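Local coordinates for protein putative esterase (Sulfolobus solfataricus P2, PDB 2RAU) that probably acts as a lipase or esterase of the alpha/beta-hydrolase fold, cleaving ester bonds, and binds calcium, at residues A[244-248]-A[249-253]; A[325-329]-A[330-334]. All coordinates share one frame; numbering follows the deposited sequence. Where two conformers were deposited one is given.

Interaction 1: A[244-248]-A[249-253]; sequences DSLYV and TGSAN
Thr249 and Leu246 meet where helix 238-248 runs out, in a worked example of how a chain leaves a helix. Thr249 folds its side chain back over the last turn: with chi1 at 59° its hydroxyl sits between its own backbone N and carbonyl carbon, where OG1 lies 3.1 Å from Ser245 O and a similar distance from Leu246 O. Thr249 OG1 is also hydrogen-bonded to Ser251 OG at 2.9 Å, and either hydroxyl could be the donor; the bond links two side chains that follow the helix.

Leu246 O is the carbonyl on which the turn converges. Ser251 N donates to Leu246 O at 2.9 Å, nearly in line with the C=O bond, and Ala252 N adds a weak bond. Beside these polar links Leu246 CB rests on Ala252 CB at 3.8 Å, while CD2 touches Ser251 CB. Gly250 has a positive phi of 73° and gives its N-H to Tyr247 O at 3.1 Å, from above the carbonyl plane; together with the bond from Ser251 N this makes a Schellman motif.

Tyr247 lies along the departing loop. Its CA-H points almost straight at Ala252 O, which also sits at the ring edge, and one water bridges Tyr247 O to Ala252 O. The Tyr247 and Asn253 side chains run side by side, ring and amide planes 41° apart, the amide nitrogen being held by Gly326 O.

Leu246 and Ser245 pack on Trp219 of helix 218-224, Tyr247 meets Tyr255 edge-to-face, and the loop, on its way to helix 262-270, bonds through its backbone to His329 and Leu330.

Interaction 2: A[325-329]-A[330-334]; sequences KGYGH and LDVYT
Gly328 and Asp331 are joined by two hydrogen bonds that fold this short loop on itself. Gly328 N donates to Asp331 OD2 at 2.9 Å, using the anti lone pair of that oxygen, and Asp331 N returns a weak bond to Gly328 O. A chi1 of -66° keeps the carboxylate beside its own backbone N and so facing back to Gly328; OD1 is taken by Ser260. One residue on, Val332 N binds His329 O at 3.2 Å, from above the carbonyl plane, and adds a further turn. Were Asp331 replaced by an alanine, Gly328 N and Ser260 OG would probably lose this acceptor, and the turn that carries His329 would be less firmly set.

Among the apolar contacts, Tyr327 lays CD2 against Asp331 CB at 3.4 Å, its ring plane steeply inclined to the carboxylate, and touches Val332 CG2 with the same atom. Its hydroxyl goes to Asp341.

The aromatic contact is T-shaped. Tyr333 turns its edge to the face of His329, with centroids 5.5 Å apart and planes at 81°, and its OH, bonded to Leu176 O, comes 3.3 Å from His329 CE1. The imidazole is hydrogen-bonded through NE2 to Ser152 OG and through ND1 to Asp177 OD2, consistent with the Ser-His-Asp catalytic triad of alpha/beta hydrolases, with the histidine on the loop after the strand 320-324.

Overall arrangement
From the N terminus the chain first meets interaction 1, where helix 238-248 ends and turns into the loop leading to helix 262-270. It then passes through several further helices and strands, among them strands 297-302 and 320-324, before interaction 2 shapes the loop ahead of helix 338-353. Each contact closes a tight local turn; they follow in series, neither nesting nor crossing. The centres of interactions 1 and 2 nevertheless lie only about 10 Å apart. Two probable backbone hydrogen bonds, Gly250 O to His329 N and Ser251 O to Leu330 N, each 2.8 Å, join the loop that leaves helix 238-248 to the loop that follows edge strand 320-324, beside the probable active site.

Interaction 1: A[244-248]-A[249-253]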
ATOM      1  N   ASP A 244      -1.666 -10.410 -19.152  1.00 25.50           N
ATOM      2  CA  ASP A 244      -1.625  -9.368 -20.167  1.00 25.13           C
ATOM      3  C   ASP A 244      -2.469  -8.133 -19.748  1.00 26.63           C
ATOM      4  O   ASP A 244      -2.144  -6.998 -20.161  1.00 23.32           O
ATOM      5  CB  ASP A 244      -1.996  -9.839 -21.586  1.00 23.16           C
ATOM      6  CG  ASP A 244      -1.428  -8.954 -22.646  1.00 24.76           C
ATOM      7  OD1 ASP A 244      -0.177  -8.795 -22.663  1.00 23.14           O
ATOM      8  OD2 ASP A 244      -2.223  -8.464 -23.495  1.00 24.78           O
ATOM      9  N   SER A 245      -3.535  -8.332 -18.961  0.50 26.59           N
ATOM     10  CA  SER A 245      -4.309  -7.175 -18.486  0.50 26.95           C
ATOM     11  C   SER A 245      -3.455  -6.308 -17.554  0.50 28.48           C
ATOM     12  O   SER A 245      -3.568  -5.077 -17.585  0.50 27.05           O
ATOM     13  CB  SER A 245      -5.628  -7.569 -17.804  0.50 28.33           C
ATOM     14  OG  SER A 245      -5.436  -8.145 -16.529  0.50 23.01           O
ATOM     15  N   LEU A 246      -2.596  -6.946 -16.749  1.00 25.97           N
ATOM     16  CA  LEU A 246      -1.636  -6.216 -15.922  1.00 26.00           C
ATOM     17  C   LEU A 246      -0.565  -5.504 -16.762  1.00 24.79           C
ATOM     18  O   LEU A 246      -0.151  -4.415 -16.454  1.00 24.54           O
ATOM     19  CB  LEU A 246      -0.967  -7.158 -14.906  1.00 24.89           C
ATOM     20  CG  LEU A 246      -1.963  -7.741 -13.863  1.00 24.70           C
ATOM     21  CD1 LEU A 246      -1.301  -8.789 -12.952  1.00 24.77           C
ATOM     22  CD2 LEU A 246      -2.685  -6.655 -13.040  1.00 23.54           C
ATOM     23  N   TYR A 247      -0.109  -6.146 -17.830  1.00 24.03           N
ATOM     24  CA  TYR A 247       0.861  -5.545 -18.708  1.00 22.89           C
ATOM     25  C   TYR A 247       0.340  -4.296 -19.366  1.00 22.04           C
ATOM     26  O   TYR A 247       1.033  -3.282 -19.418  1.00 25.54           O
ATOM     27  CB  TYR A 247       1.264  -6.546 -19.768  1.00 26.69           C
ATOM     28  CG  TYR A 247       2.253  -6.042 -20.789  1.00 21.48           C
ATOM     29  CD1 TYR A 247       3.603  -5.843 -20.467  1.00 24.77           C
ATOM     30  CD2 TYR A 247       1.854  -5.818 -22.091  1.00 23.86           C
ATOM     31  CE1 TYR A 247       4.470  -5.449 -21.406  1.00 25.58           C
ATOM     32  CE2 TYR A 247       2.701  -5.420 -23.009  1.00 27.05           C
ATOM     33  CZ  TYR A 247       4.019  -5.211 -22.663  1.00 27.85           C
ATOM     34  OH  TYR A 247       4.881  -4.820 -23.632  1.00 28.91           O
ATOM     35  N   VAL A 248      -0.873  -4.393 -19.897  1.00 24.03           N
ATOM     36  CA  VAL A 248      -1.481  -3.312 -20.666  1.00 24.63           C
ATOM     37  C   VAL A 248      -1.686  -2.052 -19.802  1.00 27.64           C
ATOM     38  O   VAL A 248      -1.547  -0.976 -20.305  1.00 26.23           O
ATOM     39  CB  VAL A 248      -2.778  -3.828 -21.311  1.00 27.90           C
ATOM     40  CG1 VAL A 248      -3.692  -2.744 -21.684  1.00 32.12           C
ATOM     41  CG2 VAL A 248      -2.418  -4.673 -22.525  1.00 23.71           C
ATOM     42  N   THR A 249      -1.941  -2.233 -18.509  1.00 27.02           N
ATOM     43  CA  THR A 249      -2.097  -1.142 -17.529  1.00 28.45           C
ATOM     44  C   THR A 249      -0.799  -0.653 -16.888  1.00 30.23           C
ATOM     45  O   THR A 249      -0.834   0.231 -16.031  1.00 32.04           O
ATOM     46  CB  THR A 249      -3.123  -1.482 -16.448  1.00 25.66           C
ATOM     47  OG1 THR A 249      -2.770  -2.678 -15.712  1.00 33.55           O
ATOM     48  CG2 THR A 249      -4.489  -1.708 -17.076  1.00 28.62           C
ATOM     49  N   GLY A 250       0.346  -1.170 -17.323  1.00 26.40           N
ATOM     50  CA  GLY A 250       1.632  -0.787 -16.747  1.00 24.60           C
ATOM     51  C   GLY A 250       1.898  -1.349 -15.360  1.00 24.64           C
ATOM     52  O   GLY A 250       2.817  -0.939 -14.691  1.00 25.49           O
ATOM     53  N   SER A 251       1.109  -2.331 -14.955  1.00 23.97           N
ATOM     54  CA  SER A 251       1.208  -2.955 -13.626  1.00 25.47           C
ATOM     55  C   SER A 251       2.255  -4.071 -13.475  1.00 26.01           C
ATOM     56  O   SER A 251       2.670  -4.396 -12.369  1.00 25.19           O
ATOM     57  CB  SER A 251      -0.155  -3.529 -13.276  1.00 27.36           C
ATOM     58  OG  SER A 251      -1.143  -2.519 -13.331  1.00 29.47           O
ATOM     59  N   ALA A 252       2.612  -4.708 -14.590  1.00 26.25           N
ATOM     60  CA  ALA A 252       3.551  -5.815 -14.619  1.00 25.78           C
ATOM     61  C   ALA A 252       4.283  -5.873 -15.973  1.00 25.40           C
ATOM     62  O   ALA A 252       3.850  -5.277 -16.960  1.00 23.40           O
ATOM     63  CB  ALA A 252       2.792  -7.142 -14.398  1.00 22.60           C
ATOM     64  N   ASN A 253       5.430  -6.558 -15.988  1.00 28.98           N
ATOM     65  CA  ASN A 253       6.186  -6.906 -17.204  1.00 23.44           C
ATOM     66  C   ASN A 253       6.393  -8.426 -17.226  1.00 25.99           C
ATOM     67  O   ASN A 253       7.459  -8.889 -16.828  1.00 27.07           O
ATOM     68  CB  ASN A 253       7.559  -6.213 -17.277  1.00 24.73           C
ATOM     69  CG  ASN A 253       8.173  -6.277 -18.629  1.00 26.37           C
ATOM     70  OD1 ASN A 253       7.693  -7.016 -19.494  1.00 23.76           O
ATOM     71  ND2 ASN A 253       9.253  -5.479 -18.857  1.00 22.35           N
TER
HETATM   72  O   HOH W   1       3.662  -3.021 -18.365  1.00 26.26           O

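Interaction 2: A[325-329]-A[330-334]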
ATOM      1  N   LYS A 325      14.235   0.055 -14.341  1.00 26.36           N
ATOM      2  CA  LYS A 325      14.103  -0.276 -15.734  1.00 24.99           C
ATOM      3  C   LYS A 325      13.364  -1.601 -15.905  1.00 26.18           C
ATOM      4  O   LYS A 325      13.671  -2.608 -15.239  1.00 27.04           O
ATOM      5  CB  LYS A 325      15.487  -0.262 -16.404  1.00 26.71           C
ATOM      6  CG  LYS A 325      16.112   1.158 -16.577  1.00 31.29           C
ATOM      7  N   GLY A 326      12.373  -1.567 -16.799  1.00 24.43           N
ATOM      8  CA  GLY A 326      11.526  -2.708 -17.135  1.00 23.31           C
ATOM      9  C   GLY A 326      10.325  -2.941 -16.241  1.00 25.25           C
ATOM     10  O   GLY A 326       9.460  -3.744 -16.556  1.00 25.42           O
ATOM     11  N   TYR A 327      10.274  -2.234 -15.118  1.00 24.90           N
ATOM     12  CA  TYR A 327       9.283  -2.513 -14.102  1.00 22.34           C
ATOM     13  C   TYR A 327       7.922  -1.960 -14.416  1.00 25.43           C
ATOM     14  O   TYR A 327       7.796  -0.786 -14.792  1.00 25.89           O
ATOM     15  CB  TYR A 327       9.718  -1.893 -12.755  1.00 23.48           C
ATOM     16  CG  TYR A 327      10.618  -2.764 -11.927  1.00 24.73           C
ATOM     17  CD1 TYR A 327      11.809  -3.259 -12.448  1.00 27.16           C
ATOM     18  CD2 TYR A 327      10.313  -3.053 -10.605  1.00 28.20           C
ATOM     19  CE1 TYR A 327      12.669  -4.055 -11.681  1.00 24.25           C
ATOM     20  CE2 TYR A 327      11.175  -3.856  -9.818  1.00 26.73           C
ATOM     21  CZ  TYR A 327      12.335  -4.367 -10.376  1.00 24.71           C
ATOM     22  OH  TYR A 327      13.145  -5.194  -9.647  1.00 26.24           O
ATOM     23  N   GLY A 328       6.922  -2.799 -14.218  1.00 24.00           N
ATOM     24  CA  GLY A 328       5.581  -2.303 -14.032  1.00 24.58           C
ATOM     25  C   GLY A 328       5.400  -1.910 -12.571  1.00 27.45           C
ATOM     26  O   GLY A 328       6.257  -2.167 -11.721  1.00 26.08           O
ATOM     27  N   HIS A 329       4.254  -1.310 -12.277  1.00 26.25           N
ATOM     28  CA  HIS A 329       3.936  -0.805 -10.948  1.00 24.03           C
ATOM     29  C   HIS A 329       4.084  -1.839  -9.856  1.00 23.28           C
ATOM     30  O   HIS A 329       4.782  -1.628  -8.836  1.00 24.22           O
ATOM     31  CB  HIS A 329       2.506  -0.235 -10.985  1.00 26.15           C
ATOM     32  CG  HIS A 329       2.119   0.554  -9.772  1.00 27.81           C
ATOM     33  ND1 HIS A 329       2.925   1.530  -9.219  1.00 26.85           N
ATOM     34  CD2 HIS A 329       0.965   0.568  -9.060  1.00 30.44           C
ATOM     35  CE1 HIS A 329       2.292   2.091  -8.202  1.00 27.08           C
ATOM     36  NE2 HIS A 329       1.105   1.524  -8.082  1.00 27.01           N
ATOM     37  N   LEU A 330       3.427  -2.981 -10.044  1.00 24.70           N
ATOM     38  CA  LEU A 330       3.427  -3.997  -9.017  1.00 23.47           C
ATOM     39  C   LEU A 330       4.736  -4.713  -8.840  1.00 23.42           C
ATOM     40  O   LEU A 330       4.925  -5.326  -7.792  1.00 25.47           O
ATOM     41  CB  LEU A 330       2.293  -4.974  -9.214  1.00 22.85           C
ATOM     42  CG  LEU A 330       0.846  -4.414  -9.202  1.00 26.94           C
ATOM     43  CD1 LEU A 330      -0.158  -5.536  -9.486  1.00 28.63           C
ATOM     44  CD2 LEU A 330       0.532  -3.751  -7.885  1.00 27.76           C
ATOM     45  N   ASP A 331       5.609  -4.661  -9.845  1.00 25.56           N
ATOM     46  CA  ASP A 331       6.971  -5.266  -9.730  1.00 25.29           C
ATOM     47  C   ASP A 331       7.829  -4.577  -8.654  1.00 26.39           C
ATOM     48  O   ASP A 331       8.787  -5.152  -8.151  1.00 23.02           O
ATOM     49  CB  ASP A 331       7.729  -5.197 -11.072  1.00 23.33           C
ATOM     50  CG  ASP A 331       7.095  -6.058 -12.147  1.00 21.27           C
ATOM     51  OD1 ASP A 331       6.904  -7.282 -11.892  1.00 30.48           O
ATOM     52  OD2 ASP A 331       6.818  -5.489 -13.245  1.00 28.46           O
ATOM     53  N   VAL A 332       7.484  -3.340  -8.319  1.00 27.64           N
ATOM     54  CA  VAL A 332       8.160  -2.592  -7.241  1.00 27.61           C
ATOM     55  C   VAL A 332       8.025  -3.279  -5.863  1.00 25.44           C
ATOM     56  O   VAL A 332       8.926  -3.207  -5.016  1.00 26.44           O
ATOM     57  CB  VAL A 332       7.665  -1.115  -7.214  1.00 28.19           C
ATOM     58  CG1 VAL A 332       8.422  -0.304  -6.125  1.00 26.88           C
ATOM     59  CG2 VAL A 332       7.883  -0.467  -8.624  1.00 21.91           C
ATOM     60  N   TYR A 333       6.942  -4.026  -5.699  1.00 23.46           N
ATOM     61  CA  TYR A 333       6.499  -4.618  -4.435  1.00 25.31           C
ATOM     62  C   TYR A 333       6.660  -6.125  -4.280  1.00 26.37           C
ATOM     63  O   TYR A 333       6.450  -6.656  -3.215  1.00 27.68           O
ATOM     64  CB  TYR A 333       5.013  -4.264  -4.216  1.00 25.37           C
ATOM     65  CG  TYR A 333       4.703  -2.834  -4.535  1.00 23.87           C
ATOM     66  CD1 TYR A 333       5.367  -1.806  -3.892  1.00 31.55           C
ATOM     67  CD2 TYR A 333       3.731  -2.505  -5.455  1.00 29.03           C
ATOM     68  CE1 TYR A 333       5.125  -0.470  -4.228  1.00 27.09           C
ATOM     69  CE2 TYR A 333       3.476  -1.196  -5.789  1.00 22.39           C
ATOM     70  CZ  TYR A 333       4.179  -0.184  -5.169  1.00 25.08           C
ATOM     71  OH  TYR A 333       3.924   1.123  -5.502  1.00 27.42           O
ATOM     72  N   THR A 334       7.030  -6.828  -5.347  1.00 25.88           N
ATOM     73  CA  THR A 334       7.101  -8.275  -5.321  1.00 26.19           C
ATOM     74  C   THR A 334       8.023  -8.797  -6.431  1.00 25.15           C
ATOM     75  O   THR A 334       8.531  -8.002  -7.260  1.00 24.40           O
ATOM     76  CB  THR A 334       5.695  -8.940  -5.473  1.00 28.29           C
ATOM     77  OG1 THR A 334       5.808 -10.335  -5.168  1.00 26.51           O
ATOM     78  CG2 THR A 334       5.114  -8.714  -6.923  1.00 28.32           C
TER